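Local coordinates for ESX-1 secretion-associated protein EspB (Mycobacterium marinum, PDB 7P0Z) that is secreted through the mycobacterial ESX-1 system and assembles as seven copies, probably into a channel-like structure, at residues R77-A82 and I283-P288; Q13-N18 and F175-G180. One frame throughout, in Å; residues are numbered along the deposited sequence.

Contact 1 (R77-A82 and I283-P288); sequences RNAAAA and IKIDPP
N78, on the outer surface of helix 42-81 near its C-terminal end, points its carboxamide at the extended C-terminal segment 283-288. This is the tip of the PE part of EspB's long helical bundle, where the chain's tail passes the helix end obliquely. With CG beside the backbone N (chi1 -65°), the asparagine brings its amide alongside P287, so that the two side chains lie next to each other and point the same way. ND2 is directed at the carbonyl of I285 with a nearly straight N-H...O line (171°); the modelled ND2 to I285 O separation of 2.4 Å is too short to trust, although a hydrogen bond there is plausible. The same nitrogen stands 3.5 Å from P287 CD. OD1, the other end of the amide, lies 4.0 Å from P287 CG, so the carboxamide is laid against the proline ring.

On the helix-facing side of the tail, I285 turns only its CG2 branch onto the helix. That methyl, anti to its own backbone N, sits 4.1 Å from N78 CB and 4.4 Å from A79 CB, filling the angle between the two residues. Just before it, the backbone on both sides of K284 is pinned to S75, whose OG hydrogen-bonds I283 O and I285 N. K284 and D286 point away from the helix and form a weak salt bridge to each other along the outer side of the tail. Farther on, P288 comes down over A81: its CG approaches the A81 methyl, CB, at 3.9 Å, and the same P288 CG atom lies 3.6 Å from A81 O.

Contact 2 (Q13-N18 and F175-G180); sequences QQEILN and FENWEG
I16 lays its CD1 methyl over one face of the W178 indole, 15° off the normal and 3.5 Å from the centroid of the five-membered ring. The two side chains cross at about a right angle. The indole in turn sets CE3 over a face of the F175 ring, 3.6 Å above the plane and offset toward its rim, while F175 CZ lies in plane at the indole edge. The F175 ring is also met obliquely by the E15 carboxylate, whose plane is tilted 19° from it, with E15 OE1 3.5 Å from F175 CD1. The same OE1 also touches F175 CB, at 3.4 Å.

E15 gets there by stretching straight out from its helix, CG anti to the backbone N (chi1 -173°). Its OE2 accepts a nearly straight bond from N177 N at 2.9 Å, on the syn side and somewhat out of the carboxylate plane, and a weak, bent one from E176 N at 3.2 Å, so one oxygen holds the turn of the loop by two amides. The E176 carboxylate lies nearby and might raise the proton affinity of E15.

W178 and G180 form the WxG motif of this protein superfamily, and W178 NE1 hydrogen-bonds Y83 OH. Helix 13-23 thus lies against the loop between helices 149-166 and 181-224, with L76 and A79 of helix 42-81 and A183 and M190 of helix 181-224 packed against the aromatic pair.

How the contacts relate
Along the chain the segments alternate: 13-18 (contact 2), 77-82 (contact 1), 175-180 (contact 2), 283-288 (contact 1), so the two contacts interlock the PE part, the PPE part and the C-terminal tail. Their centres lie about 13 Å apart, at one end of the elongated bundle and each about 37 Å from the chain centre. Helix 42-81 links them: its end belongs to contact 1, while A79 and A80 also pack on contact 2, with A79 CB 3.8 Å from W178 CH2 and A80 CB 4.0 Å from I16 CG2. This end, carrying the WxG loop and Y83, is consistent with the secretion-signal end of related PE and PPE proteins.

Contact 1 (R77-A82 and I283-P288)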
ATOM      1  N   ARG A  77     -10.202  44.008 -15.357  1.00 40.80           N
ATOM      2  CA  ARG A  77     -10.524  45.344 -15.830  1.00 40.80           C
ATOM      3  C   ARG A  77     -11.625  45.976 -15.001  1.00 40.80           C
ATOM      4  O   ARG A  77     -11.581  47.173 -14.711  1.00 40.80           O
ATOM      5  CB  ARG A  77     -10.901  45.303 -17.295  1.00 40.80           C
ATOM      6  CG  ARG A  77      -9.744  44.942 -18.126  1.00 40.80           C
ATOM      7  CD  ARG A  77     -10.023  45.094 -19.554  1.00 40.80           C
ATOM      8  NE  ARG A  77      -8.908  44.588 -20.323  1.00 40.80           N
ATOM      9  CZ  ARG A  77      -8.893  43.392 -20.885  1.00 40.80           C
ATOM     10  NH1 ARG A  77      -9.941  42.603 -20.765  1.00 40.80           N
ATOM     11  NH2 ARG A  77      -7.837  42.992 -21.567  1.00 40.80           N
ATOM     12  N   ASN A  78     -12.610  45.192 -14.593  1.00 41.07           N
ATOM     13  CA  ASN A  78     -13.632  45.737 -13.715  1.00 41.07           C
ATOM     14  C   ASN A  78     -13.038  46.154 -12.377  1.00 41.07           C
ATOM     15  O   ASN A  78     -13.325  47.243 -11.859  1.00 41.07           O
ATOM     16  CB  ASN A  78     -14.750  44.723 -13.525  1.00 41.07           C
ATOM     17  CG  ASN A  78     -15.495  44.444 -14.802  1.00 41.07           C
ATOM     18  OD1 ASN A  78     -15.308  45.117 -15.806  1.00 41.07           O
ATOM     19  ND2 ASN A  78     -16.348  43.444 -14.771  1.00 41.07           N
ATOM     20  N   ALA A  79     -12.194  45.304 -11.812  1.00 41.52           N
ATOM     21  CA  ALA A  79     -11.556  45.635 -10.551  1.00 41.52           C
ATOM     22  C   ALA A  79     -10.731  46.906 -10.672  1.00 41.52           C
ATOM     23  O   ALA A  79     -10.637  47.686  -9.727  1.00 41.52           O
ATOM     24  CB  ALA A  79     -10.690  44.472 -10.094  1.00 41.52           C
ATOM     25  N   ALA A  80     -10.104  47.112 -11.819  1.00 43.03           N
ATOM     26  CA  ALA A  80      -9.374  48.346 -12.039  1.00 43.03           C
ATOM     27  C   ALA A  80     -10.316  49.535 -12.103  1.00 43.03           C
ATOM     28  O   ALA A  80     -10.029  50.591 -11.540  1.00 43.03           O
ATOM     29  CB  ALA A  80      -8.556  48.243 -13.315  1.00 43.03           C
ATOM     30  N   ALA A  81     -11.449  49.379 -12.774  1.00 43.81           N
ATOM     31  CA  ALA A  81     -12.413  50.458 -12.842  1.00 43.81           C
ATOM     32  C   ALA A  81     -12.993  50.795 -11.486  1.00 43.81           C
ATOM     33  O   ALA A  81     -13.623  51.841 -11.347  1.00 43.81           O
ATOM     34  CB  ALA A  81     -13.539  50.104 -13.795  1.00 43.81           C
ATOM     35  N   ALA A  82     -12.797  49.948 -10.487  1.00 43.66           N
ATOM     36  CA  ALA A  82     -13.243  50.308  -9.151  1.00 43.66           C
ATOM     37  C   ALA A  82     -12.557  51.547  -8.584  1.00 43.66           C
ATOM     38  O   ALA A  82     -13.011  52.067  -7.568  1.00 43.66           O
ATOM     39  CB  ALA A  82     -13.019  49.161  -8.185  1.00 43.66           C
ATOM     40  N   ILE A 283     -12.743  34.080 -11.392  1.00 38.79           N
ATOM     41  CA  ILE A 283     -13.479  34.934 -10.481  1.00 38.79           C
ATOM     42  C   ILE A 283     -14.239  35.986 -11.273  1.00 38.79           C
ATOM     43  O   ILE A 283     -13.751  36.504 -12.279  1.00 38.79           O
ATOM     44  CB  ILE A 283     -12.539  35.565  -9.445  1.00 38.79           C
ATOM     45  CG1 ILE A 283     -13.361  36.117  -8.299  1.00 38.79           C
ATOM     46  CG2 ILE A 283     -11.672  36.630 -10.057  1.00 38.79           C
ATOM     47  CD1 ILE A 283     -12.568  36.806  -7.309  1.00 38.79           C
ATOM     48  N   LYS A 284     -15.459  36.277 -10.855  1.00 38.78           N
ATOM     49  CA  LYS A 284     -16.273  37.271 -11.531  1.00 38.78           C
ATOM     50  C   LYS A 284     -16.308  38.556 -10.725  1.00 38.78           C
ATOM     51  O   LYS A 284     -16.620  38.542  -9.534  1.00 38.78           O
ATOM     52  CB  LYS A 284     -17.686  36.770 -11.772  1.00 38.78           C
ATOM     53  CG  LYS A 284     -18.336  37.541 -12.865  1.00 38.78           C
ATOM     54  CD  LYS A 284     -19.303  36.718 -13.633  1.00 38.78           C
ATOM     55  CE  LYS A 284     -20.487  36.393 -12.796  1.00 38.78           C
ATOM     56  NZ  LYS A 284     -21.087  37.615 -12.230  1.00 38.78           N
ATOM     57  N   ILE A 285     -15.957  39.655 -11.370  1.00 39.66           N
ATOM     58  CA  ILE A 285     -16.044  40.978 -10.782  1.00 39.66           C
ATOM     59  C   ILE A 285     -16.917  41.802 -11.699  1.00 39.66           C
ATOM     60  O   ILE A 285     -16.576  42.001 -12.865  1.00 39.66           O
ATOM     61  CB  ILE A 285     -14.673  41.640 -10.631  1.00 39.66           C
ATOM     62  CG1 ILE A 285     -13.689  40.748  -9.885  1.00 39.66           C
ATOM     63  CG2 ILE A 285     -14.824  42.903  -9.868  1.00 39.66           C
ATOM     64  CD1 ILE A 285     -14.032  40.522  -8.494  1.00 39.66           C
ATOM     65  N   ASP A 286     -18.027  42.294 -11.181  1.00 41.78           N
ATOM     66  CA  ASP A 286     -18.913  43.079 -12.009  1.00 41.78           C
ATOM     67  C   ASP A 286     -18.370  44.483 -12.202  1.00 41.78           C
ATOM     68  O   ASP A 286     -17.646  44.993 -11.352  1.00 41.78           O
ATOM     69  CB  ASP A 286     -20.282  43.155 -11.385  1.00 41.78           C
ATOM     70  CG  ASP A 286     -20.878  41.824 -11.205  1.00 41.78           C
ATOM     71  OD1 ASP A 286     -20.752  41.006 -12.133  1.00 41.78           O
ATOM     72  OD2 ASP A 286     -21.462  41.580 -10.137  1.00 41.78           O
ATOM     73  N   PRO A 287     -18.722  45.135 -13.303  1.00 41.59           N
ATOM     74  CA  PRO A 287     -18.359  46.530 -13.454  1.00 41.59           C
ATOM     75  C   PRO A 287     -19.005  47.351 -12.360  1.00 41.59           C
ATOM     76  O   PRO A 287     -20.095  47.012 -11.866  1.00 41.59           O
ATOM     77  CB  PRO A 287     -18.916  46.893 -14.836  1.00 41.59           C
ATOM     78  CG  PRO A 287     -19.249  45.616 -15.470  1.00 41.59           C
ATOM     79  CD  PRO A 287     -19.601  44.690 -14.386  1.00 41.59           C
ATOM     80  N   PRO A 288     -18.351  48.408 -11.918  1.00 42.79           N
ATOM     81  CA  PRO A 288     -18.846  49.339 -10.914  1.00 42.79           C
ATOM     82  C   PRO A 288     -20.176  49.986 -11.313  1.00 42.79           C
ATOM     83  O   PRO A 288     -20.422  50.230 -12.494  1.00 42.79           O
ATOM     84  CB  PRO A 288     -17.748  50.384 -10.854  1.00 42.79           C
ATOM     85  CG  PRO A 288     -16.586  49.737 -11.390  1.00 42.79           C
ATOM     86  CD  PRO A 288     -17.038  48.805 -12.420  1.00 42.79           C
TER

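Contact 2 (Q13-N18 and F175-G180)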
ATOM      1  N   GLN A  13      -3.719  51.572 -11.093  1.00 46.70           N
ATOM      2  CA  GLN A  13      -4.606  50.975 -12.075  1.00 46.70           C
ATOM      3  C   GLN A  13      -3.862  50.506 -13.306  1.00 46.70           C
ATOM      4  O   GLN A  13      -4.275  49.535 -13.945  1.00 46.70           O
ATOM      5  CB  GLN A  13      -5.662  51.980 -12.491  1.00 46.70           C
ATOM      6  CG  GLN A  13      -6.647  52.275 -11.436  1.00 46.70           C
ATOM      7  CD  GLN A  13      -7.782  53.058 -11.976  1.00 46.70           C
ATOM      8  OE1 GLN A  13      -8.130  54.099 -11.452  1.00 46.70           O
ATOM      9  NE2 GLN A  13      -8.353  52.581 -13.056  1.00 46.70           N
ATOM     10  N   GLN A  14      -2.798  51.202 -13.684  1.00 44.84           N
ATOM     11  CA  GLN A  14      -2.114  50.839 -14.910  1.00 44.84           C
ATOM     12  C   GLN A  14      -1.460  49.475 -14.787  1.00 44.84           C
ATOM     13  O   GLN A  14      -1.424  48.713 -15.755  1.00 44.84           O
ATOM     14  CB  GLN A  14      -1.093  51.904 -15.280  1.00 44.84           C
ATOM     15  CG  GLN A  14      -0.673  51.872 -16.725  1.00 44.84           C
ATOM     16  CD  GLN A  14      -1.832  51.804 -17.683  1.00 44.84           C
ATOM     17  OE1 GLN A  14      -2.813  52.519 -17.552  1.00 44.84           O
ATOM     18  NE2 GLN A  14      -1.718  50.940 -18.662  1.00 44.84           N
ATOM     19  N   GLU A  15      -0.951  49.141 -13.603  1.00 44.26           N
ATOM     20  CA  GLU A  15      -0.427  47.804 -13.396  1.00 44.26           C
ATOM     21  C   GLU A  15      -1.506  46.758 -13.608  1.00 44.26           C
ATOM     22  O   GLU A  15      -1.277  45.742 -14.268  1.00 44.26           O
ATOM     23  CB  GLU A  15       0.158  47.668 -11.998  1.00 44.26           C
ATOM     24  CG  GLU A  15       0.865  46.346 -11.804  1.00 44.26           C
ATOM     25  CD  GLU A  15       0.825  45.832 -10.390  1.00 44.26           C
ATOM     26  OE1 GLU A  15      -0.231  45.346  -9.959  1.00 44.26           O
ATOM     27  OE2 GLU A  15       1.860  45.881  -9.711  1.00 44.26           O
ATOM     28  N   ILE A  16      -2.695  46.998 -13.077  1.00 43.63           N
ATOM     29  CA  ILE A  16      -3.768  46.032 -13.233  1.00 43.63           C
ATOM     30  C   ILE A  16      -4.162  45.890 -14.694  1.00 43.63           C
ATOM     31  O   ILE A  16      -4.374  44.779 -15.179  1.00 43.63           O
ATOM     32  CB  ILE A  16      -4.964  46.416 -12.349  1.00 43.63           C
ATOM     33  CG1 ILE A  16      -4.490  46.724 -10.942  1.00 43.63           C
ATOM     34  CG2 ILE A  16      -5.984  45.311 -12.311  1.00 43.63           C
ATOM     35  CD1 ILE A  16      -5.587  47.099 -10.023  1.00 43.63           C
ATOM     36  N   LEU A  17      -4.275  46.996 -15.416  1.00 42.77           N
ATOM     37  CA  LEU A  17      -4.659  46.888 -16.817  1.00 42.77           C
ATOM     38  C   LEU A  17      -3.603  46.162 -17.632  1.00 42.77           C
ATOM     39  O   LEU A  17      -3.930  45.354 -18.510  1.00 42.77           O
ATOM     40  CB  LEU A  17      -4.932  48.270 -17.399  1.00 42.77           C
ATOM     41  CG  LEU A  17      -6.141  48.946 -16.777  1.00 42.77           C
ATOM     42  CD1 LEU A  17      -6.185  50.389 -17.156  1.00 42.77           C
ATOM     43  CD2 LEU A  17      -7.410  48.255 -17.185  1.00 42.77           C
ATOM     44  N   ASN A  18      -2.334  46.435 -17.366  1.00 41.63           N
ATOM     45  CA  ASN A  18      -1.284  45.729 -18.074  1.00 41.63           C
ATOM     46  C   ASN A  18      -1.328  44.241 -17.776  1.00 41.63           C
ATOM     47  O   ASN A  18      -1.147  43.416 -18.674  1.00 41.63           O
ATOM     48  CB  ASN A  18       0.073  46.302 -17.709  1.00 41.63           C
ATOM     49  CG  ASN A  18       0.318  47.634 -18.330  1.00 41.63           C
ATOM     50  OD1 ASN A  18      -0.336  48.019 -19.287  1.00 41.63           O
ATOM     51  ND2 ASN A  18       1.283  48.345 -17.802  1.00 41.63           N
ATOM     52  N   PHE A 175       0.843  40.411  -7.797  1.00 40.60           N
ATOM     53  CA  PHE A 175       0.984  41.808  -8.156  1.00 40.60           C
ATOM     54  C   PHE A 175       2.050  42.471  -7.307  1.00 40.60           C
ATOM     55  O   PHE A 175       2.260  42.109  -6.155  1.00 40.60           O
ATOM     56  CB  PHE A 175      -0.336  42.535  -7.973  1.00 40.60           C
ATOM     57  CG  PHE A 175      -1.451  41.936  -8.739  1.00 40.60           C
ATOM     58  CD1 PHE A 175      -1.552  42.124 -10.096  1.00 40.60           C
ATOM     59  CD2 PHE A 175      -2.411  41.188  -8.102  1.00 40.60           C
ATOM     60  CE1 PHE A 175      -2.584  41.565 -10.799  1.00 40.60           C
ATOM     61  CE2 PHE A 175      -3.445  40.631  -8.801  1.00 40.60           C
ATOM     62  CZ  PHE A 175      -3.533  40.822 -10.152  1.00 40.60           C
ATOM     63  N   GLU A 176       2.724  43.450  -7.886  1.00 42.63           N
ATOM     64  CA  GLU A 176       3.642  44.263  -7.102  1.00 42.63           C
ATOM     65  C   GLU A 176       2.897  45.241  -6.210  1.00 42.63           C
ATOM     66  O   GLU A 176       2.978  45.167  -4.986  1.00 42.63           O
ATOM     67  CB  GLU A 176       4.574  45.030  -8.017  1.00 42.63           C
ATOM     68  CG  GLU A 176       5.421  44.190  -8.863  1.00 42.63           C
ATOM     69  CD  GLU A 176       6.130  44.999  -9.914  1.00 42.63           C
ATOM     70  OE1 GLU A 176       5.571  46.023 -10.347  1.00 42.63           O
ATOM     71  OE2 GLU A 176       7.258  44.633 -10.295  1.00 42.63           O
ATOM     72  N   ASN A 177       2.147  46.152  -6.811  1.00 42.87           N
ATOM     73  CA  ASN A 177       1.634  47.308  -6.101  1.00 42.87           C
ATOM     74  C   ASN A 177       0.152  47.246  -5.810  1.00 42.87           C
ATOM     75  O   ASN A 177      -0.415  48.249  -5.396  1.00 42.87           O
ATOM     76  CB  ASN A 177       1.931  48.576  -6.888  1.00 42.87           C
ATOM     77  CG  ASN A 177       3.351  48.684  -7.254  1.00 42.87           C
ATOM     78  OD1 ASN A 177       4.217  48.676  -6.398  1.00 42.87           O
ATOM     79  ND2 ASN A 177       3.618  48.775  -8.535  1.00 42.87           N
ATOM     80  N   TRP A 178      -0.500  46.128  -6.014  1.00 41.88           N
ATOM     81  CA  TRP A 178      -1.925  46.064  -5.771  1.00 41.88           C
ATOM     82  C   TRP A 178      -2.195  45.214  -4.549  1.00 41.88           C
ATOM     83  O   TRP A 178      -1.579  44.168  -4.367  1.00 41.88           O
ATOM     84  CB  TRP A 178      -2.668  45.514  -6.973  1.00 41.88           C
ATOM     85  CG  TRP A 178      -4.112  45.702  -6.850  1.00 41.88           C
ATOM     86  CD1 TRP A 178      -4.743  46.654  -6.140  1.00 41.88           C
ATOM     87  CD2 TRP A 178      -5.121  44.877  -7.402  1.00 41.88           C
ATOM     88  NE1 TRP A 178      -6.089  46.498  -6.226  1.00 41.88           N
ATOM     89  CE2 TRP A 178      -6.352  45.409  -7.002  1.00 41.88           C
ATOM     90  CE3 TRP A 178      -5.108  43.745  -8.212  1.00 41.88           C
ATOM     91  CZ2 TRP A 178      -7.555  44.855  -7.382  1.00 41.88           C
ATOM     92  CZ3 TRP A 178      -6.297  43.196  -8.583  1.00 41.88           C
ATOM     93  CH2 TRP A 178      -7.508  43.748  -8.171  1.00 41.88           C
ATOM     94  N   GLU A 179      -3.111  45.668  -3.708  1.00 42.58           N
ATOM     95  CA  GLU A 179      -3.329  45.012  -2.437  1.00 42.58           C
ATOM     96  C   GLU A 179      -4.778  45.208  -2.037  1.00 42.58           C
ATOM     97  O   GLU A 179      -5.495  46.008  -2.629  1.00 42.58           O
ATOM     98  CB  GLU A 179      -2.362  45.553  -1.390  1.00 42.58           C
ATOM     99  CG  GLU A 179      -2.168  44.615  -0.243  1.00 42.58           C
ATOM    100  CD  GLU A 179      -1.054  45.045   0.679  1.00 42.58           C
ATOM    101  OE1 GLU A 179      -0.527  46.158   0.484  1.00 42.58           O
ATOM    102  OE2 GLU A 179      -0.678  44.257   1.572  1.00 42.58           O
ATOM    103  N   GLY A 180      -5.221  44.440  -1.070  1.00 40.57           N
ATOM    104  CA  GLY A 180      -6.590  44.488  -0.618  1.00 40.57           C
ATOM    105  C   GLY A 180      -7.334  43.225  -0.970  1.00 40.57           C
ATOM    106  O   GLY A 180      -6.760  42.235  -1.420  1.00 40.57           O
TER